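Local coordinates for protein UL37 (Suid herpesvirus 1, PDB 4K70) that is an inner tegument protein that probably helps control intracellular trafficking of the virus, present here as its N-terminal half, at residues P208-A219 / L231-V242; A304-D314 / H349-R360. All coordinates share one frame; numbering follows the deposited sequence.

Contact 1: P208-A219 / L231-V242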
loop_
_atom_site.group_PDB
_atom_site.type_symbol
_atom_site.label_atom_id
_atom_site.label_comp_id
_atom_site.label_asym_id
_atom_site.label_seq_id
_atom_site.Cartn_x
_atom_site.Cartn_y
_atom_site.Cartn_z
ATOM N N PRO A 208 13.486 10.812 30.007
ATOM C CA PRO A 208 14.706 10.665 29.207
ATOM C C PRO A 208 14.917 9.224 28.729
ATOM O O PRO A 208 15.223 9.023 27.552
ATOM C CB PRO A 208 15.813 11.077 30.179
ATOM C CG PRO A 208 15.146 11.968 31.172
ATOM C CD PRO A 208 13.735 11.492 31.295
ATOM N N LEU A 209 14.746 8.239 29.613
ATOM C CA LEU A 209 14.953 6.841 29.230
ATOM C C LEU A 209 14.024 6.417 28.092
ATOM O O LEU A 209 14.447 5.763 27.149
ATOM C CB LEU A 209 14.759 5.904 30.427
ATOM C CG LEU A 209 14.916 4.410 30.116
ATOM C CD1 LEU A 209 16.308 4.137 29.564
ATOM C CD2 LEU A 209 14.646 3.567 31.346
ATOM N N THR A 210 12.749 6.779 28.199
ATOM C CA THR A 210 11.770 6.445 27.175
ATOM C C THR A 210 12.201 7.031 25.821
ATOM O O THR A 210 12.172 6.352 24.791
ATOM C CB THR A 210 10.374 6.982 27.561
ATOM O OG1 THR A 210 9.954 6.399 28.811
ATOM C CG2 THR A 210 9.354 6.660 26.491
ATOM N N ARG A 211 12.604 8.297 25.840
ATOM C CA ARG A 211 12.978 9.008 24.626
ATOM C C ARG A 211 14.216 8.408 24.010
ATOM O O ARG A 211 14.296 8.278 22.791
ATOM C CB ARG A 211 13.187 10.495 24.921
ATOM C CG ARG A 211 11.892 11.196 25.307
ATOM C CD ARG A 211 12.138 12.623 25.754
ATOM N NE ARG A 211 12.543 13.472 24.642
ATOM C CZ ARG A 211 12.838 14.762 24.762
ATOM N NH1 ARG A 211 12.775 15.354 25.949
ATOM N NH2 ARG A 211 13.188 15.460 23.696
ATOM N N ALA A 212 15.174 8.023 24.855
ATOM C CA ALA A 212 16.386 7.354 24.382
ATOM C C ALA A 212 16.089 6.017 23.688
ATOM O O ALA A 212 16.688 5.696 22.661
ATOM C CB ALA A 212 17.368 7.152 25.533
ATOM N N LEU A 213 15.164 5.242 24.246
ATOM C CA LEU A 213 14.848 3.921 23.698
ATOM C C LEU A 213 14.138 4.069 22.350
ATOM O O LEU A 213 14.442 3.352 21.405
ATOM C CB LEU A 213 14.011 3.098 24.692
ATOM C CG LEU A 213 14.780 2.637 25.936
ATOM C CD1 LEU A 213 13.874 2.010 27.045
ATOM C CD2 LEU A 213 15.896 1.672 25.519
ATOM N N PHE A 214 13.211 5.024 22.264
ATOM C CA PHE A 214 12.556 5.330 21.001
ATOM C C PHE A 214 13.568 5.686 19.909
ATOM O O PHE A 214 13.442 5.229 18.781
ATOM C CB PHE A 214 11.513 6.447 21.156
ATOM C CG PHE A 214 10.136 5.942 21.485
ATOM C CD1 PHE A 214 9.385 5.269 20.529
ATOM C CD2 PHE A 214 9.595 6.131 22.750
ATOM C CE1 PHE A 214 8.116 4.790 20.831
ATOM C CE2 PHE A 214 8.321 5.669 23.057
ATOM C CZ PHE A 214 7.583 4.993 22.095
ATOM N N ALA A 215 14.569 6.492 20.253
ATOM C CA ALA A 215 15.626 6.851 19.300
ATOM C C ALA A 215 16.313 5.608 18.761
ATOM O O ALA A 215 16.604 5.523 17.564
ATOM C CB ALA A 215 16.649 7.778 19.944
ATOM N N LEU A 216 16.563 4.642 19.642
ATOM C CA LEU A 216 17.175 3.389 19.225
ATOM C C LEU A 216 16.277 2.606 18.289
ATOM O O LEU A 216 16.756 2.044 17.305
ATOM C CB LEU A 216 17.572 2.531 20.424
ATOM C CG LEU A 216 18.681 3.139 21.284
ATOM C CD1 LEU A 216 19.120 2.164 22.391
ATOM C CD2 LEU A 216 19.851 3.535 20.397
ATOM N N THR A 217 14.979 2.560 18.573
ATOM C CA THR A 217 14.070 1.888 17.638
ATOM C C THR A 217 14.131 2.541 16.248
ATOM O O THR A 217 14.053 1.859 15.222
ATOM C CB THR A 217 12.600 1.828 18.135
ATOM O OG1 THR A 217 12.004 3.135 18.075
ATOM C CG2 THR A 217 12.508 1.256 19.565
ATOM N N ILE A 218 14.283 3.861 16.221
ATOM C CA ILE A 218 14.332 4.586 14.953
ATOM C C ILE A 218 15.642 4.274 14.221
ATOM O O ILE A 218 15.654 4.012 13.013
ATOM C CB ILE A 218 14.201 6.101 15.164
ATOM C CG1 ILE A 218 12.795 6.443 15.671
ATOM C CG2 ILE A 218 14.484 6.857 13.856
ATOM C CD1 ILE A 218 12.685 7.832 16.291
ATOM N N ALA A 219 16.744 4.299 14.955
ATOM C CA ALA A 219 18.041 3.990 14.360
ATOM C C ALA A 219 17.997 2.596 13.748
ATOM O O ALA A 219 18.447 2.392 12.619
ATOM C CB ALA A 219 19.149 4.101 15.398
ATOM N N LEU A 231 19.424 12.636 14.671
ATOM C CA LEU A 231 19.090 11.454 15.466
ATOM C C LEU A 231 20.185 11.184 16.490
ATOM O O LEU A 231 19.911 10.886 17.653
ATOM C CB LEU A 231 18.937 10.225 14.567
ATOM C CG LEU A 231 18.661 8.897 15.276
ATOM C CD1 LEU A 231 17.340 8.953 16.077
ATOM C CD2 LEU A 231 18.639 7.759 14.277
ATOM N N ARG A 232 21.430 11.275 16.035
ATOM C CA ARG A 232 22.588 11.062 16.891
ATOM C C ARG A 232 22.592 12.017 18.092
ATOM O O ARG A 232 22.783 11.587 19.232
ATOM C CB ARG A 232 23.868 11.203 16.064
ATOM C CG ARG A 232 25.139 10.897 16.808
ATOM C CD ARG A 232 26.338 10.936 15.863
ATOM N NE ARG A 232 26.805 9.594 15.524
ATOM C CZ ARG A 232 27.880 9.019 16.058
ATOM N NH1 ARG A 232 28.616 9.671 16.954
ATOM N NH2 ARG A 232 28.231 7.796 15.686
ATOM N N GLU A 233 22.357 13.304 17.835
ATOM C CA GLU A 233 22.308 14.314 18.892
ATOM C C GLU A 233 21.141 14.087 19.837
ATOM O O GLU A 233 21.224 14.351 21.038
ATOM C CB GLU A 233 22.144 15.715 18.302
ATOM C CG GLU A 233 23.232 16.143 17.349
ATOM C CD GLU A 233 22.882 17.451 16.666
ATOM O OE1 GLU A 233 23.494 17.771 15.623
ATOM O OE2 GLU A 233 21.980 18.151 17.178
ATOM N N GLN A 234 20.027 13.634 19.293
ATOM C CA GLN A 234 18.840 13.496 20.115
ATOM C C GLN A 234 18.930 12.274 21.016
ATOM O O GLN A 234 18.471 12.310 22.150
ATOM C CB GLN A 234 17.581 13.465 19.260
ATOM C CG GLN A 234 17.050 14.842 18.933
ATOM C CD GLN A 234 15.902 14.787 17.953
ATOM O OE1 GLN A 234 14.811 15.273 18.232
ATOM N NE2 GLN A 234 16.146 14.193 16.791
ATOM N N PHE A 235 19.526 11.196 20.524
ATOM C CA PHE A 235 19.774 10.068 21.411
ATOM C C PHE A 235 20.744 10.433 22.534
ATOM O O PHE A 235 20.506 10.111 23.701
ATOM C CB PHE A 235 20.302 8.851 20.668
ATOM C CG PHE A 235 20.730 7.747 21.592
ATOM C CD1 PHE A 235 19.789 6.929 22.190
ATOM C CD2 PHE A 235 22.071 7.551 21.890
ATOM C CE1 PHE A 235 20.179 5.919 23.059
ATOM C CE2 PHE A 235 22.466 6.548 22.755
ATOM C CZ PHE A 235 21.518 5.729 23.339
ATOM N N ALA A 236 21.840 11.099 22.177
ATOM C CA ALA A 236 22.875 11.458 23.144
ATOM C C ALA A 236 22.338 12.322 24.285
ATOM O O ALA A 236 22.646 12.087 25.449
ATOM C CB ALA A 236 24.039 12.147 22.443
ATOM N N GLU A 237 21.515 13.306 23.946
ATOM C CA GLU A 237 20.947 14.201 24.939
ATOM C C GLU A 237 20.066 13.421 25.911
ATOM O O GLU A 237 20.078 13.660 27.125
ATOM C CB GLU A 237 20.126 15.294 24.244
ATOM C CG GLU A 237 19.229 16.091 25.178
ATOM C CD GLU A 237 18.389 17.122 24.439
ATOM O OE1 GLU A 237 18.917 17.756 23.502
ATOM O OE2 GLU A 237 17.201 17.295 24.792
ATOM N N ALA A 238 19.298 12.481 25.374
ATOM C CA ALA A 238 18.378 11.719 26.209
ATOM C C ALA A 238 19.161 10.718 27.040
ATOM O O ALA A 238 18.881 10.535 28.227
ATOM C CB ALA A 238 17.326 11.025 25.362
ATOM N N ALA A 239 20.149 10.082 26.413
ATOM C CA ALA A 239 20.989 9.104 27.092
ATOM C C ALA A 239 21.669 9.744 28.293
ATOM O O ALA A 239 21.679 9.185 29.389
ATOM C CB ALA A 239 22.024 8.518 26.137
ATOM N N ARG A 240 22.214 10.933 28.088
ATOM C CA ARG A 240 22.887 11.647 29.161
ATOM C C ARG A 240 21.962 11.985 30.342
ATOM O O ARG A 240 22.430 12.215 31.456
ATOM C CB ARG A 240 23.519 12.922 28.616
ATOM C CG ARG A 240 24.371 13.645 29.629
ATOM C CD ARG A 240 24.622 15.071 29.190
ATOM N NE ARG A 240 25.695 15.144 28.210
ATOM C CZ ARG A 240 26.930 15.542 28.491
ATOM N NH1 ARG A 240 27.252 15.910 29.727
ATOM N NH2 ARG A 240 27.838 15.579 27.533
ATOM N N ALA A 241 20.653 12.017 30.111
ATOM C CA ALA A 241 19.727 12.390 31.174
ATOM C C ALA A 241 19.053 11.195 31.827
ATOM O O ALA A 241 18.214 11.360 32.703
ATOM C CB ALA A 241 18.680 13.363 30.662
ATOM N N VAL A 242 19.412 9.994 31.398
ATOM C CA VAL A 242 18.788 8.791 31.928
ATOM C C VAL A 242 18.993 8.644 33.425
ATOM O O VAL A 242 20.102 8.819 33.929
ATOM C CB VAL A 242 19.308 7.538 31.229
ATOM C CG1 VAL A 242 18.922 6.294 32.018
ATOM C CG2 VAL A 242 18.764 7.474 29.816
HETATM O O HOH W 1 14.751 14.764 21.021
#

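Contact 2: A304-D314 / H349-R360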
loop_
_atom_site.group_PDB
_atom_site.type_symbol
_atom_site.label_atom_id
_atom_site.label_comp_id
_atom_site.label_asym_id
_atom_site.label_seq_id
_atom_site.Cartn_x
_atom_site.Cartn_y
_atom_site.Cartn_z
ATOM N N ALA A 304 6.523 -0.807 27.045
ATOM C CA ALA A 304 7.000 -1.812 26.110
ATOM C C ALA A 304 8.190 -1.337 25.282
ATOM O O ALA A 304 8.876 -2.161 24.661
ATOM C CB ALA A 304 5.879 -2.286 25.204
ATOM N N VAL A 305 8.443 -0.027 25.259
ATOM C CA VAL A 305 9.606 0.481 24.529
ATOM C C VAL A 305 10.908 0.006 25.196
ATOM O O VAL A 305 11.965 -0.015 24.565
ATOM C CB VAL A 305 9.607 2.022 24.386
ATOM C CG1 VAL A 305 10.199 2.673 25.618
ATOM C CG2 VAL A 305 10.395 2.431 23.145
ATOM N N HIS A 306 10.821 -0.367 26.475
ATOM C CA HIS A 306 11.913 -1.068 27.152
ATOM C C HIS A 306 11.595 -2.545 26.949
ATOM O O HIS A 306 11.029 -3.196 27.817
ATOM C CB HIS A 306 11.918 -0.688 28.636
ATOM C CG HIS A 306 12.978 -1.372 29.448
ATOM N ND1 HIS A 306 13.945 -2.172 28.895
ATOM C CD2 HIS A 306 13.211 -1.363 30.786
ATOM C CE1 HIS A 306 14.735 -2.634 29.853
ATOM N NE2 HIS A 306 14.314 -2.156 31.006
ATOM N N VAL A 307 11.906 -3.061 25.765
ATOM C CA VAL A 307 11.373 -4.359 25.357
ATOM C C VAL A 307 11.987 -5.519 26.157
ATOM O O VAL A 307 11.337 -6.540 26.383
ATOM C CB VAL A 307 11.515 -4.567 23.829
ATOM C CG1 VAL A 307 12.964 -4.891 23.455
ATOM C CG2 VAL A 307 10.544 -5.647 23.325
ATOM N N ALA A 308 13.225 -5.352 26.611
ATOM C CA ALA A 308 13.855 -6.386 27.424
ATOM C C ALA A 308 13.094 -6.597 28.740
ATOM O O ALA A 308 12.913 -7.730 29.178
ATOM C CB ALA A 308 15.324 -6.061 27.684
ATOM N N ALA A 309 12.636 -5.513 29.361
ATOM C CA ALA A 309 11.829 -5.625 30.573
ATOM C C ALA A 309 10.478 -6.272 30.280
ATOM O O ALA A 309 10.019 -7.148 31.012
ATOM C CB ALA A 309 11.624 -4.255 31.211
ATOM N N ALA A 310 9.842 -5.823 29.209
ATOM C CA ALA A 310 8.515 -6.298 28.856
ATOM C C ALA A 310 8.555 -7.783 28.521
ATOM O O ALA A 310 7.590 -8.503 28.772
ATOM C CB ALA A 310 7.955 -5.488 27.687
ATOM N N ALA A 311 9.684 -8.237 27.986
ATOM C CA ALA A 311 9.865 -9.648 27.645
ATOM C C ALA A 311 10.314 -10.535 28.834
ATOM O O ALA A 311 10.263 -11.748 28.747
ATOM C CB ALA A 311 10.847 -9.795 26.467
ATOM N N ASP A 312 10.739 -9.930 29.936
ATOM C CA ASP A 312 11.227 -10.699 31.071
ATOM C C ASP A 312 10.061 -11.095 31.979
ATOM O O ASP A 312 9.932 -10.595 33.092
ATOM C CB ASP A 312 12.245 -9.887 31.860
ATOM C CG ASP A 312 13.111 -10.760 32.764
ATOM O OD1 ASP A 312 12.849 -11.977 32.849
ATOM O OD2 ASP A 312 14.040 -10.228 33.398
ATOM N N LEU A 313 9.234 -12.013 31.496
ATOM C CA LEU A 313 7.916 -12.248 32.068
ATOM C C LEU A 313 7.964 -12.913 33.441
ATOM O O LEU A 313 6.988 -12.861 34.210
ATOM C CB LEU A 313 7.077 -13.078 31.100
ATOM C CG LEU A 313 6.762 -12.369 29.774
ATOM C CD1 LEU A 313 6.050 -13.308 28.825
ATOM C CD2 LEU A 313 5.921 -11.141 30.030
ATOM N N ASP A 314 9.091 -13.540 33.754
ATOM C CA ASP A 314 9.226 -14.178 35.058
ATOM C C ASP A 314 9.365 -13.148 36.159
ATOM O O ASP A 314 9.039 -13.414 37.306
ATOM C CB ASP A 314 10.424 -15.135 35.073
ATOM C CG ASP A 314 10.168 -16.383 34.269
ATOM O OD1 ASP A 314 9.011 -16.857 34.283
ATOM O OD2 ASP A 314 11.109 -16.888 33.617
ATOM N N HIS A 349 9.603 -4.783 18.189
ATOM C CA HIS A 349 9.133 -5.117 19.549
ATOM C C HIS A 349 7.947 -6.060 19.540
ATOM O O HIS A 349 7.796 -6.906 20.439
ATOM C CB HIS A 349 8.825 -3.856 20.361
ATOM C CG HIS A 349 10.045 -3.067 20.708
ATOM N ND1 HIS A 349 10.000 -1.916 21.458
ATOM C CD2 HIS A 349 11.350 -3.272 20.404
ATOM C CE1 HIS A 349 11.230 -1.448 21.616
ATOM N NE2 HIS A 349 12.063 -2.248 20.978
ATOM N N CYS A 350 7.082 -5.901 18.546
ATOM C CA CYS A 350 5.986 -6.837 18.357
ATOM C C CYS A 350 6.542 -8.236 18.124
ATOM O O CYS A 350 6.102 -9.194 18.735
ATOM C CB CYS A 350 5.113 -6.426 17.169
ATOM S SG CYS A 350 4.043 -4.991 17.468
ATOM N N ASP A 351 7.492 -8.347 17.204
ATOM C CA ASP A 351 8.122 -9.623 16.915
ATOM C C ASP A 351 8.694 -10.272 18.182
ATOM O O ASP A 351 8.500 -11.461 18.435
ATOM C CB ASP A 351 9.225 -9.421 15.867
ATOM C CG ASP A 351 9.966 -10.691 15.556
ATOM O OD1 ASP A 351 9.395 -11.551 14.844
ATOM O OD2 ASP A 351 11.126 -10.826 16.012
ATOM N N LEU A 352 9.387 -9.480 18.992
ATOM C CA LEU A 352 10.004 -10.003 20.206
ATOM C C LEU A 352 8.978 -10.366 21.288
ATOM O O LEU A 352 9.123 -11.374 21.955
ATOM C CB LEU A 352 11.024 -9.002 20.758
ATOM C CG LEU A 352 12.297 -8.763 19.935
ATOM C CD1 LEU A 352 13.067 -7.610 20.556
ATOM C CD2 LEU A 352 13.164 -10.036 19.882
ATOM N N LEU A 353 7.945 -9.546 21.461
ATOM C CA LEU A 353 6.977 -9.783 22.533
ATOM C C LEU A 353 6.010 -10.915 22.182
ATOM O O LEU A 353 5.593 -11.667 23.051
ATOM C CB LEU A 353 6.247 -8.493 22.874
ATOM C CG LEU A 353 7.184 -7.480 23.538
ATOM C CD1 LEU A 353 6.471 -6.157 23.722
ATOM C CD2 LEU A 353 7.686 -8.026 24.887
ATOM N N GLU A 354 5.672 -11.051 20.902
ATOM C CA GLU A 354 4.906 -12.205 20.431
ATOM C C GLU A 354 5.614 -13.513 20.788
ATOM O O GLU A 354 5.040 -14.395 21.435
ATOM C CB GLU A 354 4.705 -12.125 18.918
ATOM C CG GLU A 354 4.032 -13.341 18.310
ATOM C CD GLU A 354 3.723 -13.173 16.825
ATOM O OE1 GLU A 354 3.521 -12.020 16.367
ATOM O OE2 GLU A 354 3.672 -14.202 16.113
ATOM N N ARG A 355 6.866 -13.638 20.363
ATOM C CA ARG A 355 7.689 -14.799 20.721
ATOM C C ARG A 355 7.713 -15.056 22.236
ATOM O O ARG A 355 7.456 -16.169 22.693
ATOM C CB ARG A 355 9.102 -14.585 20.179
ATOM C CG ARG A 355 9.964 -15.835 20.108
ATOM C CD ARG A 355 10.817 -15.818 18.829
ATOM N NE ARG A 355 11.318 -14.480 18.495
ATOM C CZ ARG A 355 11.132 -13.863 17.327
ATOM N NH1 ARG A 355 10.457 -14.444 16.336
ATOM N NH2 ARG A 355 11.631 -12.648 17.144
ATOM N N ALA A 356 7.990 -14.018 23.016
ATOM C CA ALA A 356 8.131 -14.165 24.459
ATOM C C ALA A 356 6.842 -14.632 25.132
ATOM O O ALA A 356 6.863 -15.487 26.019
ATOM C CB ALA A 356 8.590 -12.859 25.072
ATOM N N VAL A 357 5.711 -14.054 24.736
ATOM C CA VAL A 357 4.449 -14.417 25.357
ATOM C C VAL A 357 3.959 -15.772 24.863
ATOM O O VAL A 357 3.528 -16.598 25.661
ATOM C CB VAL A 357 3.350 -13.353 25.088
ATOM C CG1 VAL A 357 1.998 -13.894 25.498
ATOM C CG2 VAL A 357 3.667 -12.073 25.831
ATOM N N LEU A 358 4.017 -16.006 23.549
ATOM C CA LEU A 358 3.484 -17.259 23.014
ATOM C C LEU A 358 4.310 -18.466 23.487
ATOM O O LEU A 358 3.809 -19.590 23.556
ATOM C CB LEU A 358 3.395 -17.232 21.485
ATOM C CG LEU A 358 2.294 -16.327 20.918
ATOM C CD1 LEU A 358 2.228 -16.427 19.383
ATOM C CD2 LEU A 358 0.965 -16.662 21.553
ATOM N N ASP A 359 5.570 -18.228 23.824
ATOM C CA ASP A 359 6.399 -19.301 24.355
ATOM C C ASP A 359 5.899 -19.764 25.729
ATOM O O ASP A 359 6.378 -20.755 26.254
ATOM C CB ASP A 359 7.875 -18.890 24.423
ATOM C CG ASP A 359 8.606 -19.074 23.084
ATOM O OD1 ASP A 359 8.081 -19.786 22.190
ATOM O OD2 ASP A 359 9.719 -18.511 22.932
ATOM N N ARG A 360 4.934 -19.054 26.308
ATOM C CA ARG A 360 4.415 -19.432 27.622
ATOM C C ARG A 360 3.028 -20.025 27.561
ATOM O O ARG A 360 2.522 -20.525 28.566
ATOM C CB ARG A 360 4.432 -18.249 28.577
ATOM C CG ARG A 360 5.823 -17.842 28.912
ATOM C CD ARG A 360 5.881 -16.657 29.837
ATOM N NE ARG A 360 7.283 -16.328 30.069
ATOM C CZ ARG A 360 7.934 -16.593 31.194
ATOM N NH1 ARG A 360 7.288 -17.158 32.211
ATOM N NH2 ARG A 360 9.222 -16.273 31.304
#

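Contact 1: P208-A219 / L231-V242
Phe-235 lays its ring against Leu-216, whose CD2 stands over one face, 4.0 Å from the ring centroid and 28° off its normal, a CH-pi contact. The ring gets there because its CG lies anti to the backbone N (chi1 173°), which carries the ring across to Ala-212 and Leu-216. At the ring's edge, CD1 sits 3.4 Å from Ala-212 O, while Ala-239 CB lies over a face from within Phe-235's own helix. The two segments form an antiparallel helical hairpin, their axes 7.9 Å apart at closest approach and inclined at 149°. Alanines make this spacing possible: Ala-212 CB meets Ala-238 CB at 3.9 Å, and Ala-238 CB also rests on Pro-208 O. Next along the seam, Ala-215 CB abuts Phe-235 CB, and one turn earlier Leu-231 spreads its branches, CD1 over Ala-215 and Ile-218, CD2 3.8 Å from Ala-219 CA. At the other end Pro-208, which suits the first turn of a helix because it has no N-H to offer, puts CB 3.7 Å from Ala-241 CB, and Val-242 CG2 packs on Leu-209. Flanking this apolar seam, a water bridges Arg-211 NH2 and Gln-234 OE1; the same guanidinium bonds through NE to Met-201 O and pairs through NH1 with Glu-204. Helix 260-271 covers the Leu-216 and Phe-235 side of the hairpin, and helix 191-201 packs on Ala-215, Ile-218 and Gln-234.

Contact 2: A304-D314 / H349-R360
Val-307 sets its CB over the centre of the His-349 ring, 3.6 Å from the centroid and only 6° off the normal, a CH-pi contact with the flat imidazole. Of its two methyls, CG1 rests on the NE2-CD2 side of the ring and also meets Leu-352 CD1, and CG2 touches both His-349 CG and Leu-353 CG. The imidazole ND1 is hydrogen-bonded to Gly-344 O, which helps hold the ring face against the valine. Leu-353 continues the apolar seam, its CD2 3.8 Å from Ala-310 CB and its CD1 near Ala-304. The helical segments run nearly parallel, 17° apart; small side chains suit the place where Ala-311 CA and Ala-356 CA come within 5.8 Å. Helix 366-385 packs behind Leu-353 and Val-357, and helix 260-271 meets Val-307 and Leu-352 through Val-261.

Arg-360 closes the far end. Its CB and CG lead out from the end of segment 349-360, and the chain stays extended from CG to NE, which carries it alongside Leu-313. CD lies 3.5 Å from Leu-313 CD1, NE lies 3.4 Å from Leu-313 CB, and that CB sits over one face of the guanidinium, offset toward its rim. At the tip NH1 and NH2 grip Asp-314 end-on, NH1 to OD1 at 2.7 Å and NH2 to OD2 at 3.0 Å. The carboxylate stands 73° from the guanidinium plane, so its oxygens lie near that plane but are approached from above their own.

The paired charges probably steady the carboxylate. Asp-314 has been seen to bind calcium in this protein, though not here, and the pairing might bear on how readily it binds a metal.

How the contacts relate
Contact 1 closes before contact 2 opens, so the two lie in series along the chain, on the same side of its centre and with their own centres about 21 Å apart. Helix 208-223 joins them: one side carries the hairpin with helix 229-240, and another meets contact 2, where Thr-217 CG2 lies 3.6 Å from His-349 CE1 and Leu-213 and Phe-214 pack on Val-305. Helix 260-271 touches both, through Leu-216 and Phe-235 of contact 1 and through Val-307 and Leu-352 of contact 2. Together they pack side by side in the helical region at this end of the elongated, strand-free N-terminal half of UL37.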